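Local coordinates for hypothetical protein Ta0583 (Thermoplasma acidophilum, PDB 2FSJ) that polymerises into helical bundles of filaments when supplied with nucleoside triphosphates, ATP being optimal, as an archaeal homologue of actin, at residues G25-V28 with T33-I36; F75-Y80 with L108-I113; D228-L233 with V245-A250; I274-A279 with G311-E316. All coordinates share one frame; numbering follows the deposited sequence.

Contact 1: G25-V28 with T33-I36; sequences GLDV and TKVI. With GOL (glycerol), chain B.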
loop_
_atom_site.group_PDB
_atom_site.type_symbol
_atom_site.label_atom_id
_atom_site.label_comp_id
_atom_site.label_asym_id
_atom_site.label_seq_id
_atom_site.Cartn_x
_atom_site.Cartn_y
_atom_site.Cartn_z
ATOM N N GLY A 25 12.475 3.840 -4.477
ATOM C CA GLY A 25 11.060 3.614 -4.705
ATOM C C GLY A 25 10.337 3.775 -3.381
ATOM O O GLY A 25 10.791 3.332 -2.323
ATOM N N LEU A 26 9.194 4.447 -3.415
ATOM C CA LEU A 26 8.444 4.711 -2.203
ATOM C C LEU A 26 6.966 4.475 -2.492
ATOM O O LEU A 26 6.478 4.877 -3.549
ATOM C CB LEU A 26 8.672 6.130 -1.753
ATOM C CG LEU A 26 7.827 6.727 -0.614
ATOM C CD1 LEU A 26 8.049 6.033 0.723
ATOM C CD2 LEU A 26 8.049 8.238 -0.520
ATOM N N ASP A 27 6.285 3.779 -1.593
ATOM C CA ASP A 27 4.842 3.546 -1.733
ATOM C C ASP A 27 4.211 3.728 -0.376
ATOM O O ASP A 27 4.384 2.914 0.507
ATOM C CB ASP A 27 4.617 2.149 -2.339
ATOM C CG ASP A 27 3.155 1.782 -2.518
ATOM O OD1 ASP A 27 2.275 2.619 -2.259
ATOM O OD2 ASP A 27 2.797 0.655 -2.936
ATOM N N VAL A 28 3.528 4.841 -0.173
ATOM C CA VAL A 28 2.896 5.133 1.126
ATOM C C VAL A 28 1.429 4.671 1.030
ATOM O O VAL A 28 0.517 5.433 0.623
ATOM C CB VAL A 28 2.981 6.614 1.536
ATOM C CG1 VAL A 28 2.389 6.855 2.937
ATOM C CG2 VAL A 28 4.401 7.086 1.486
ATOM N N THR A 33 3.837 1.329 4.572
ATOM C CA THR A 33 4.730 2.133 3.743
ATOM C C THR A 33 5.866 1.192 3.342
ATOM O O THR A 33 6.448 0.521 4.192
ATOM C CB THR A 33 5.215 3.365 4.588
ATOM O OG1 THR A 33 4.081 4.236 4.811
ATOM C CG2 THR A 33 6.279 4.195 3.903
ATOM N N LYS A 34 6.162 1.154 2.053
ATOM C CA LYS A 34 7.197 0.332 1.466
ATOM C C LYS A 34 8.228 1.218 0.838
ATOM O O LYS A 34 7.877 2.200 0.180
ATOM C CB LYS A 34 6.577 -0.499 0.330
ATOM C CG LYS A 34 5.742 -1.700 0.770
ATOM C CD LYS A 34 4.375 -1.407 1.295
ATOM C CE LYS A 34 3.489 -0.769 0.275
ATOM N NZ LYS A 34 2.068 -0.592 0.755
ATOM N N VAL A 35 9.479 0.806 0.956
ATOM C CA VAL A 35 10.634 1.473 0.379
ATOM C C VAL A 35 11.528 0.444 -0.334
ATOM O O VAL A 35 11.813 -0.658 0.210
ATOM C CB VAL A 35 11.476 2.222 1.523
ATOM C CG1 VAL A 35 12.439 3.231 0.940
ATOM C CG2 VAL A 35 10.577 2.815 2.558
ATOM N N ILE A 36 11.965 0.775 -1.548
ATOM C CA ILE A 36 12.968 0.012 -2.264
ATOM C C ILE A 36 14.213 0.880 -2.258
ATOM O O ILE A 36 14.256 1.948 -2.872
ATOM C CB ILE A 36 12.554 -0.292 -3.728
ATOM C CG1 ILE A 36 11.130 -0.869 -3.804
ATOM C CG2 ILE A 36 13.586 -1.286 -4.395
ATOM C CD1 ILE A 36 10.899 -2.129 -3.071
HETATM C C1 GOL B . -0.782 0.610 -1.867
HETATM O O1 GOL B . 0.366 0.932 -1.125
HETATM C C2 GOL B . -0.400 -0.279 -3.057
HETATM O O2 GOL B . 0.642 0.314 -3.814
HETATM C C3 GOL B . -0.002 -1.698 -2.635
HETATM O O3 GOL B . -0.206 -2.606 -3.723
#
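G25-V28 and T33-I36 are the antiparallel arms of a beta hairpin in the actin-like ATPase fold, and the turn joining them, with T33 and K34, belongs to the ATP-binding site. Four backbone bonds hold the arms. G25 and I36 bond both ways, as do D27 and K34, D27 N meeting K34 O at 2.9 Å. G25 suits its place because a CB there would crowd that of I36. The packing lies on the face bearing L26, V28, T33 and V35, against helix 101-111. L26 CD1 reaches T33 CG2 at 4.1 Å, while V28 and T33 lie side by side, CG1 of V28 being 3.6 Å from OG1 of T33. That hydroxyl is satisfied by S47, so T33 serves both packing and polarity. On the other face D27 and K34 pair their charges. Bends at chi2 and chi3 (76° and 62°) bring the lysine chain alongside the carboxylate, with a long salt bridge of 4.0 Å from NZ of K34 to OD2 of D27; the ammonium also bonds D32 O. A glycerol, probably from the crystallisation liquor, bridges the two: its O1 lies 2.8 Å from OD1 of D27 and accepts from NZ of K34 at 3.0 Å.

Contact 2: F75-Y80 with L108-I113; sequences FIYGKY and LWESGI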
loop_
_atom_site.group_PDB
_atom_site.type_symbol
_atom_site.label_atom_id
_atom_site.label_comp_id
_atom_site.label_asym_id
_atom_site.label_seq_id
_atom_site.Cartn_x
_atom_site.Cartn_y
_atom_site.Cartn_z
ATOM N N PHE A 75 7.917 12.395 16.785
ATOM C CA PHE A 75 7.004 11.313 16.589
ATOM C C PHE A 75 7.684 9.930 16.603
ATOM O O PHE A 75 8.873 9.773 16.302
ATOM C CB PHE A 75 6.232 11.517 15.277
ATOM C CG PHE A 75 7.091 11.468 14.036
ATOM C CD1 PHE A 75 7.272 10.283 13.326
ATOM C CD2 PHE A 75 7.705 12.626 13.558
ATOM C CE1 PHE A 75 8.056 10.266 12.167
ATOM C CE2 PHE A 75 8.498 12.603 12.394
ATOM C CZ PHE A 75 8.654 11.413 11.706
ATOM N N ILE A 76 6.858 8.931 16.899
ATOM C CA ILE A 76 7.206 7.530 16.784
ATOM C C ILE A 76 6.302 6.922 15.677
ATOM O O ILE A 76 5.174 7.319 15.498
ATOM C CB ILE A 76 7.046 6.889 18.183
ATOM C CG1 ILE A 76 8.122 7.476 19.129
ATOM C CG2 ILE A 76 7.167 5.372 18.179
ATOM C CD1 ILE A 76 7.813 7.188 20.606
ATOM N N TYR A 77 6.818 5.940 14.962
ATOM C CA TYR A 77 6.134 5.440 13.785
ATOM C C TYR A 77 6.181 3.902 13.699
ATOM O O TYR A 77 6.909 3.243 14.436
ATOM C CB TYR A 77 6.741 6.067 12.532
ATOM C CG TYR A 77 8.187 5.696 12.357
ATOM C CD1 TYR A 77 8.569 4.578 11.586
ATOM C CD2 TYR A 77 9.181 6.476 12.930
ATOM C CE1 TYR A 77 9.926 4.215 11.475
ATOM C CE2 TYR A 77 10.513 6.147 12.820
ATOM C CZ TYR A 77 10.885 5.007 12.105
ATOM O OH TYR A 77 12.214 4.747 12.013
ATOM N N GLY A 78 5.393 3.354 12.775
ATOM C CA GLY A 78 5.444 1.946 12.488
ATOM C C GLY A 78 4.766 1.147 13.573
ATOM O O GLY A 78 3.794 1.603 14.192
ATOM N N LYS A 79 5.326 -0.028 13.842
ATOM C CA LYS A 79 4.732 -0.971 14.811
ATOM C C LYS A 79 4.742 -0.411 16.265
ATOM O O LYS A 79 3.904 -0.774 17.080
ATOM C CB LYS A 79 5.414 -2.336 14.718
ATOM C CG LYS A 79 6.913 -2.372 15.047
ATOM C CD LYS A 79 7.510 -3.767 14.846
ATOM C CE LYS A 79 8.970 -3.818 15.289
ATOM N NZ LYS A 79 9.523 -5.235 15.133
ATOM N N TYR A 80 5.625 0.542 16.550
ATOM C CA TYR A 80 5.673 1.194 17.886
ATOM C C TYR A 80 4.691 2.301 18.158
ATOM O O TYR A 80 4.518 2.677 19.324
ATOM C CB TYR A 80 7.067 1.742 18.148
ATOM C CG TYR A 80 8.063 0.657 18.091
ATOM C CD1 TYR A 80 7.996 -0.404 18.970
ATOM C CD2 TYR A 80 9.033 0.638 17.107
ATOM C CE1 TYR A 80 8.906 -1.449 18.887
ATOM C CE2 TYR A 80 9.936 -0.387 17.031
ATOM C CZ TYR A 80 9.851 -1.433 17.927
ATOM O OH TYR A 80 10.748 -2.464 17.853
ATOM N N LEU A 108 12.736 7.550 4.616
ATOM C CA LEU A 108 14.101 7.999 4.291
ATOM C C LEU A 108 15.091 7.684 5.418
ATOM O O LEU A 108 16.176 7.180 5.156
ATOM C CB LEU A 108 14.093 9.469 3.909
ATOM C CG LEU A 108 13.133 9.844 2.781
ATOM C CD1 LEU A 108 13.185 11.350 2.473
ATOM C CD2 LEU A 108 13.494 9.067 1.542
ATOM N N TRP A 109 14.690 7.915 6.662
ATOM C CA TRP A 109 15.466 7.503 7.824
ATOM C C TRP A 109 15.768 5.981 7.847
ATOM O O TRP A 109 16.923 5.549 8.037
ATOM C CB TRP A 109 14.739 7.898 9.105
ATOM C CG TRP A 109 15.627 7.732 10.295
ATOM C CD1 TRP A 109 15.748 6.625 11.082
ATOM C CD2 TRP A 109 16.583 8.689 10.793
ATOM N NE1 TRP A 109 16.725 6.819 12.034
ATOM C CE2 TRP A 109 17.241 8.086 11.898
ATOM C CE3 TRP A 109 16.919 10.009 10.449
ATOM C CZ2 TRP A 109 18.219 8.743 12.633
ATOM C CZ3 TRP A 109 17.904 10.672 11.206
ATOM C CH2 TRP A 109 18.535 10.036 12.268
ATOM N N GLU A 110 14.734 5.168 7.664
ATOM C CA GLU A 110 14.931 3.724 7.636
ATOM C C GLU A 110 15.808 3.225 6.478
ATOM O O GLU A 110 16.507 2.211 6.627
ATOM C CB GLU A 110 13.624 2.994 7.614
ATOM C CG GLU A 110 12.845 3.087 8.894
ATOM C CD GLU A 110 13.269 2.117 9.986
ATOM O OE1 GLU A 110 14.033 1.139 9.726
ATOM O OE2 GLU A 110 12.820 2.341 11.131
ATOM N N SER A 111 15.801 3.927 5.353
ATOM C CA SER A 111 16.603 3.526 4.220
ATOM C C SER A 111 18.105 3.481 4.619
ATOM O O SER A 111 18.864 2.737 4.050
ATOM C CB SER A 111 16.339 4.466 3.019
ATOM O OG SER A 111 17.071 5.682 3.090
ATOM N N GLY A 112 18.494 4.288 5.603
ATOM C CA GLY A 112 19.879 4.420 6.047
ATOM C C GLY A 112 20.742 5.214 5.070
ATOM O O GLY A 112 21.940 5.386 5.316
ATOM N N ILE A 113 20.157 5.664 3.957
ATOM C CA ILE A 113 20.869 6.484 2.988
ATOM C C ILE A 113 21.264 7.771 3.676
ATOM O O ILE A 113 20.456 8.410 4.342
ATOM C CB ILE A 113 20.025 6.800 1.765
ATOM C CG1 ILE A 113 19.667 5.531 1.001
ATOM C CG2 ILE A 113 20.775 7.771 0.834
ATOM C CD1 ILE A 113 18.426 5.678 0.105
#
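Y77 extends its phenol from strand 74-77 to the carboxylate of E110 near the end of helix 101-111. The two side chains slant across each other, with ring and carboxylate planes 78° apart. The hydroxyl OH of Y77 donates to OE2 of E110 over 2.6 Å, a short bond. OE2 lies at the edge of the phenol, near the ring plane, and receives the bond on its anti side, the donor 24° out of the carboxylate plane. Tyrosine suits this position because its long, flat ring spans the gap and puts a donor at the far end, while a bend at chi2 of E110 (-82°) brings OE2 round to the phenol. OH of Y77 also lies 4.1 Å from CD1 of W109, approaching that ring obliquely. Replaced by a phenylalanine, Y77 would probably leave OE2 of E110 without this donor and the carboxylate freer to turn. The contact links an edge strand, 74-77, to a helix covering the same sheet: the Y77 ring meets F45 of strand 42-52 edge-to-face, E110 touches I43 of that strand, and W109 packs on V151 of strand 147-152.

Contact 3: D228-L233 with V245-A250; sequences DAISAL and VPFDLA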
loop_
_atom_site.group_PDB
_atom_site.type_symbol
_atom_site.label_atom_id
_atom_site.label_comp_id
_atom_site.label_asym_id
_atom_site.label_seq_id
_atom_site.Cartn_x
_atom_site.Cartn_y
_atom_site.Cartn_z
ATOM N N ASP A 228 -13.630 -4.211 5.845
ATOM C CA ASP A 228 -15.046 -4.587 5.883
ATOM C C ASP A 228 -15.236 -5.999 6.409
ATOM O O ASP A 228 -16.170 -6.246 7.169
ATOM C CB ASP A 228 -15.672 -4.433 4.534
ATOM C CG ASP A 228 -15.604 -2.973 4.031
ATOM O OD1 ASP A 228 -16.275 -2.095 4.629
ATOM O OD2 ASP A 228 -14.846 -2.600 3.107
ATOM N N ALA A 229 -14.326 -6.896 6.057
ATOM C CA ALA A 229 -14.320 -8.256 6.617
ATOM C C ALA A 229 -13.944 -8.239 8.098
ATOM O O ALA A 229 -14.578 -8.936 8.879
ATOM C CB ALA A 229 -13.393 -9.200 5.826
ATOM N N ILE A 230 -12.969 -7.403 8.469
ATOM C CA ILE A 230 -12.557 -7.239 9.881
ATOM C C ILE A 230 -13.720 -6.676 10.727
ATOM O O ILE A 230 -14.016 -7.179 11.829
ATOM C CB ILE A 230 -11.330 -6.317 9.987
ATOM C CG1 ILE A 230 -10.113 -6.960 9.306
ATOM C CG2 ILE A 230 -10.992 -6.002 11.439
ATOM C CD1 ILE A 230 -9.049 -5.949 8.906
ATOM N N SER A 231 -14.419 -5.683 10.190
ATOM C CA SER A 231 -15.568 -5.119 10.911
ATOM C C SER A 231 -16.699 -6.124 11.029
ATOM O O SER A 231 -17.354 -6.219 12.096
ATOM C CB SER A 231 -16.076 -3.839 10.247
ATOM O OG SER A 231 -15.080 -2.836 10.455
ATOM N N ALA A 232 -16.948 -6.862 9.971
ATOM C CA ALA A 232 -17.989 -7.900 10.014
ATOM C C ALA A 232 -17.661 -9.000 11.062
ATOM O O ALA A 232 -18.522 -9.432 11.797
ATOM C CB ALA A 232 -18.237 -8.514 8.632
ATOM N N LEU A 233 -16.397 -9.406 11.160
ATOM C CA LEU A 233 -15.999 -10.409 12.135
ATOM C C LEU A 233 -16.080 -9.848 13.563
ATOM O O LEU A 233 -16.496 -10.540 14.501
ATOM C CB LEU A 233 -14.585 -10.938 11.820
ATOM C CG LEU A 233 -13.991 -12.000 12.788
ATOM C CD1 LEU A 233 -14.935 -13.141 13.018
ATOM C CD2 LEU A 233 -12.653 -12.547 12.326
ATOM N N VAL A 245 -13.572 -6.623 20.400
ATOM C CA VAL A 245 -12.157 -6.985 20.176
ATOM C C VAL A 245 -11.423 -5.820 19.479
ATOM O O VAL A 245 -11.991 -5.160 18.609
ATOM C CB VAL A 245 -11.999 -8.320 19.383
ATOM C CG1 VAL A 245 -12.745 -9.494 20.088
ATOM C CG2 VAL A 245 -12.472 -8.165 17.964
ATOM N N PRO A 246 -10.192 -5.509 19.859
ATOM C CA PRO A 246 -9.452 -4.472 19.124
ATOM C C PRO A 246 -9.251 -4.832 17.650
ATOM O O PRO A 246 -9.171 -5.993 17.303
ATOM C CB PRO A 246 -8.103 -4.397 19.863
ATOM C CG PRO A 246 -8.375 -4.958 21.248
ATOM C CD PRO A 246 -9.431 -6.031 20.998
ATOM N N PHE A 247 -9.142 -3.822 16.802
ATOM C CA PHE A 247 -9.049 -3.991 15.349
ATOM C C PHE A 247 -7.897 -4.891 14.936
ATOM O O PHE A 247 -8.111 -5.811 14.149
ATOM C CB PHE A 247 -8.951 -2.619 14.674
ATOM C CG PHE A 247 -8.763 -2.678 13.178
ATOM C CD1 PHE A 247 -9.838 -2.547 12.335
ATOM C CD2 PHE A 247 -7.502 -2.864 12.629
ATOM C CE1 PHE A 247 -9.665 -2.607 10.942
ATOM C CE2 PHE A 247 -7.329 -2.923 11.247
ATOM C CZ PHE A 247 -8.414 -2.780 10.408
ATOM N N ASP A 248 -6.699 -4.657 15.483
ATOM C CA ASP A 248 -5.500 -5.448 15.108
ATOM C C ASP A 248 -5.700 -6.916 15.492
ATOM O O ASP A 248 -5.279 -7.812 14.763
ATOM C CB ASP A 248 -4.212 -4.893 15.743
ATOM C CG ASP A 248 -3.773 -3.577 15.122
ATOM O OD1 ASP A 248 -3.954 -3.441 13.892
ATOM O OD2 ASP A 248 -3.263 -2.620 15.770
ATOM N N LEU A 249 -6.388 -7.173 16.605
ATOM C CA LEU A 249 -6.652 -8.566 16.998
ATOM C C LEU A 249 -7.685 -9.239 16.087
ATOM O O LEU A 249 -7.563 -10.405 15.755
ATOM C CB LEU A 249 -7.151 -8.625 18.440
ATOM C CG LEU A 249 -7.247 -10.012 19.105
ATOM C CD1 LEU A 249 -5.928 -10.793 19.080
ATOM C CD2 LEU A 249 -7.722 -9.873 20.570
ATOM N N ALA A 250 -8.723 -8.504 15.707
ATOM C CA ALA A 250 -9.704 -8.996 14.744
ATOM C C ALA A 250 -9.094 -9.308 13.385
ATOM O O ALA A 250 -9.469 -10.253 12.749
ATOM C CB ALA A 250 -10.827 -7.964 14.562
#
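I230 lays its CG2 methyl over one face of the F247 ring, 4.1 Å from the centroid and 29° off the ring normal, a CH-pi contact. On the same side of the ring, CD1 of I230 comes within 3.6 Å of CZ of F247, and the branched isoleucine thus covers the phenyl with two separate methyls. The two side chains cross at about a right angle. F247 can receive them because its CG stands anti to the backbone N (chi1 176°), which swings the ring toward helix 226-241. CG2 of I230 has a second neighbour, the CB of A250 at 3.7 Å. Alanine is apt there: the backbones come nearest at I230 and A250, with CA atoms 5.9 Å apart, and a single methyl fits between them. One turn further along its helix, L233 rests CD2 3.9 Å from the carbonyl O of A250. P246 occupies the N-cap position before F247. D248 makes a salt bridge with R48 of strand 42-52. The side chain of F247 lies about 4 Å from those of S199 and Q251, both ATP-binding residues, so this apolar helix-helix packing borders the nucleotide site of the actin-like fold.

Contact 4: I274-A279 with G311-E316; sequences ILEDLA and GDRFEE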
loop_
_atom_site.group_PDB
_atom_site.type_symbol
_atom_site.label_atom_id
_atom_site.label_comp_id
_atom_site.label_asym_id
_atom_site.label_seq_id
_atom_site.Cartn_x
_atom_site.Cartn_y
_atom_site.Cartn_z
ATOM N N ILE A 274 -17.346 -14.699 5.570
ATOM C CA ILE A 274 -17.240 -13.239 5.506
ATOM C C ILE A 274 -16.259 -12.894 4.355
ATOM O O ILE A 274 -16.538 -12.035 3.546
ATOM C CB ILE A 274 -16.731 -12.697 6.860
ATOM C CG1 ILE A 274 -17.779 -12.954 7.975
ATOM C CG2 ILE A 274 -16.389 -11.249 6.775
ATOM C CD1 ILE A 274 -17.196 -12.986 9.312
ATOM N N LEU A 275 -15.136 -13.583 4.296
ATOM C CA LEU A 275 -14.157 -13.427 3.220
ATOM C C LEU A 275 -14.666 -13.811 1.844
ATOM O O LEU A 275 -14.339 -13.150 0.839
ATOM C CB LEU A 275 -12.861 -14.179 3.544
ATOM C CG LEU A 275 -12.014 -13.589 4.677
ATOM C CD1 LEU A 275 -10.946 -14.634 5.149
ATOM C CD2 LEU A 275 -11.388 -12.276 4.336
ATOM N N GLU A 276 -15.493 -14.832 1.770
ATOM C CA GLU A 276 -16.150 -15.181 0.502
ATOM C C GLU A 276 -17.135 -14.099 0.067
ATOM O O GLU A 276 -17.228 -13.779 -1.112
ATOM C CB GLU A 276 -16.932 -16.490 0.640
ATOM C CG GLU A 276 -17.369 -17.068 -0.688
ATOM C CD GLU A 276 -16.623 -18.365 -0.971
ATOM O OE1 GLU A 276 -16.899 -19.362 -0.241
ATOM O OE2 GLU A 276 -15.736 -18.380 -1.882
ATOM N N ASP A 277 -17.850 -13.529 1.026
ATOM C CA ASP A 277 -18.735 -12.411 0.746
ATOM C C ASP A 277 -17.951 -11.225 0.212
ATOM O O ASP A 277 -18.389 -10.607 -0.732
ATOM C CB ASP A 277 -19.517 -11.966 1.984
ATOM C CG ASP A 277 -20.513 -10.875 1.668
ATOM O OD1 ASP A 277 -21.411 -11.080 0.817
ATOM O OD2 ASP A 277 -20.453 -9.733 2.161
ATOM N N LEU A 278 -16.794 -10.925 0.794
ATOM C CA LEU A 278 -15.967 -9.799 0.287
ATOM C C LEU A 278 -15.558 -10.044 -1.169
ATOM O O LEU A 278 -15.730 -9.186 -2.047
ATOM C CB LEU A 278 -14.730 -9.656 1.145
ATOM C CG LEU A 278 -13.628 -8.682 0.721
ATOM C CD1 LEU A 278 -14.266 -7.260 0.524
ATOM C CD2 LEU A 278 -12.557 -8.680 1.722
ATOM N N ALA A 279 -15.024 -11.230 -1.417
ATOM C CA ALA A 279 -14.644 -11.656 -2.755
ATOM C C ALA A 279 -15.795 -11.587 -3.742
ATOM O O ALA A 279 -15.637 -11.030 -4.836
ATOM C CB ALA A 279 -14.059 -13.080 -2.732
ATOM N N GLY A 311 -7.265 -13.834 -3.181
ATOM C CA GLY A 311 -6.798 -13.604 -4.555
ATOM C C GLY A 311 -7.209 -14.698 -5.544
ATOM O O GLY A 311 -7.630 -14.418 -6.697
ATOM N N ASP A 312 -7.113 -15.943 -5.082
ATOM C CA ASP A 312 -7.418 -17.100 -5.912
ATOM C C ASP A 312 -8.834 -17.074 -6.435
ATOM O O ASP A 312 -9.093 -17.573 -7.524
ATOM C CB ASP A 312 -7.211 -18.411 -5.165
ATOM C CG ASP A 312 -5.731 -18.789 -5.020
ATOM O OD1 ASP A 312 -4.880 -18.167 -5.678
ATOM O OD2 ASP A 312 -5.356 -19.718 -4.266
ATOM N N ARG A 313 -9.746 -16.516 -5.647
ATOM C CA ARG A 313 -11.125 -16.397 -6.045
ATOM C C ARG A 313 -11.320 -15.542 -7.275
ATOM O O ARG A 313 -12.373 -15.643 -7.889
ATOM C CB ARG A 313 -11.986 -15.779 -4.940
ATOM C CG ARG A 313 -12.220 -16.631 -3.744
ATOM C CD ARG A 313 -13.140 -17.844 -4.025
ATOM N NE ARG A 313 -14.318 -17.521 -4.841
ATOM C CZ ARG A 313 -15.312 -16.717 -4.468
ATOM N NH1 ARG A 313 -15.321 -16.146 -3.280
ATOM N NH2 ARG A 313 -16.308 -16.495 -5.285
ATOM N N PHE A 314 -10.377 -14.667 -7.631
ATOM C CA PHE A 314 -10.620 -13.771 -8.762
ATOM C C PHE A 314 -10.512 -14.468 -10.129
ATOM O O PHE A 314 -10.943 -13.952 -11.130
ATOM C CB PHE A 314 -9.702 -12.523 -8.709
ATOM C CG PHE A 314 -9.855 -11.696 -7.484
ATOM C CD1 PHE A 314 -11.094 -11.458 -6.908
ATOM C CD2 PHE A 314 -8.740 -11.129 -6.895
ATOM C CE1 PHE A 314 -11.195 -10.660 -5.757
ATOM C CE2 PHE A 314 -8.850 -10.357 -5.783
ATOM C CZ PHE A 314 -10.062 -10.141 -5.202
ATOM N N GLU A 315 -9.954 -15.673 -10.153
ATOM C CA GLU A 315 -9.847 -16.426 -11.398
ATOM C C GLU A 315 -11.170 -16.608 -12.102
ATOM O O GLU A 315 -11.218 -16.684 -13.302
ATOM C CB GLU A 315 -9.272 -17.800 -11.154
ATOM C CG GLU A 315 -8.958 -18.494 -12.468
ATOM C CD GLU A 315 -7.871 -19.525 -12.348
ATOM O OE1 GLU A 315 -7.464 -19.913 -11.204
ATOM O OE2 GLU A 315 -7.443 -19.965 -13.428
ATOM N N GLU A 316 -12.257 -16.627 -11.346
ATOM C CA GLU A 316 -13.550 -16.853 -11.936
ATOM C C GLU A 316 -13.985 -15.700 -12.851
ATOM O O GLU A 316 -14.820 -15.903 -13.733
ATOM C CB GLU A 316 -14.578 -17.199 -10.858
ATOM C CG GLU A 316 -15.178 -16.037 -10.116
ATOM C CD GLU A 316 -16.217 -16.507 -9.082
ATOM O OE1 GLU A 316 -15.865 -17.353 -8.223
ATOM O OE2 GLU A 316 -17.368 -16.027 -9.148
#
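E276 and R313 make the charged part of this contact, their side chains crossing at about a right angle. OE2 of E276 stands over one face of the guanidinium, 2.7 Å from NH1 of R313, and the carboxylate plane is turned 72° from that of the arginine. An oxygen over the face meets the charge rather than an N-H direction, so the pair is a salt bridge without hydrogen-bond geometry. The second acid, E316, is held differently: its OE1 lies close to the guanidinium plane and accepts from NH2 of R313 at 3.1 Å along a fairly straight bond (161°). NH2 has a further partner in N280 OD1. The two acid oxygens, OE2 of E276 and OE1 of E316, are 6.4 Å apart, and the cation between them is likely to offset their repulsion.

Close packing falls to A279, whose CB is 3.4 Å from NH1 of R313 and 4.1 Å from its CB. A methyl this small lets the arginine fold close to the helix, and bends at chi2 and chi3 curl it there. An alanine in place of R313 would probably leave E276 and E316 without their shared counterion and uncover the methyl of A279.

On the backbone, F314 N bonds to G311 O at 2.9 Å, across the turn that carries R313. Helix 268-290 is thereby tied to the loop following helix 307-310 by a three-residue salt-bridge network, an arrangement lying beside, rather than in, the ATP site, with R313 about 9 Å from S307 between side chains.

How the contacts relate
Contacts 1 and 2 belong to the N-terminal half of the chain and reach one sheet, contact 1 in its buried middle and contact 2 at an edge strand; helix 101-111 packs on the first and supplies E110 to the second. Contacts 3 and 4 lie in the C-terminal half and touch each other, I274 and L275 packing against A229, A232 and L233, so that helices 226-241 and 268-290 join them. The chemistry follows place: backbone bonds and a charged pair in contact 1, one phenol-carboxylate bond in contact 2, mainly apolar packing without hydrogen bonds in contact 3, largely buried with F247 exposed, and an ion network on the partly exposed flank in contact 4.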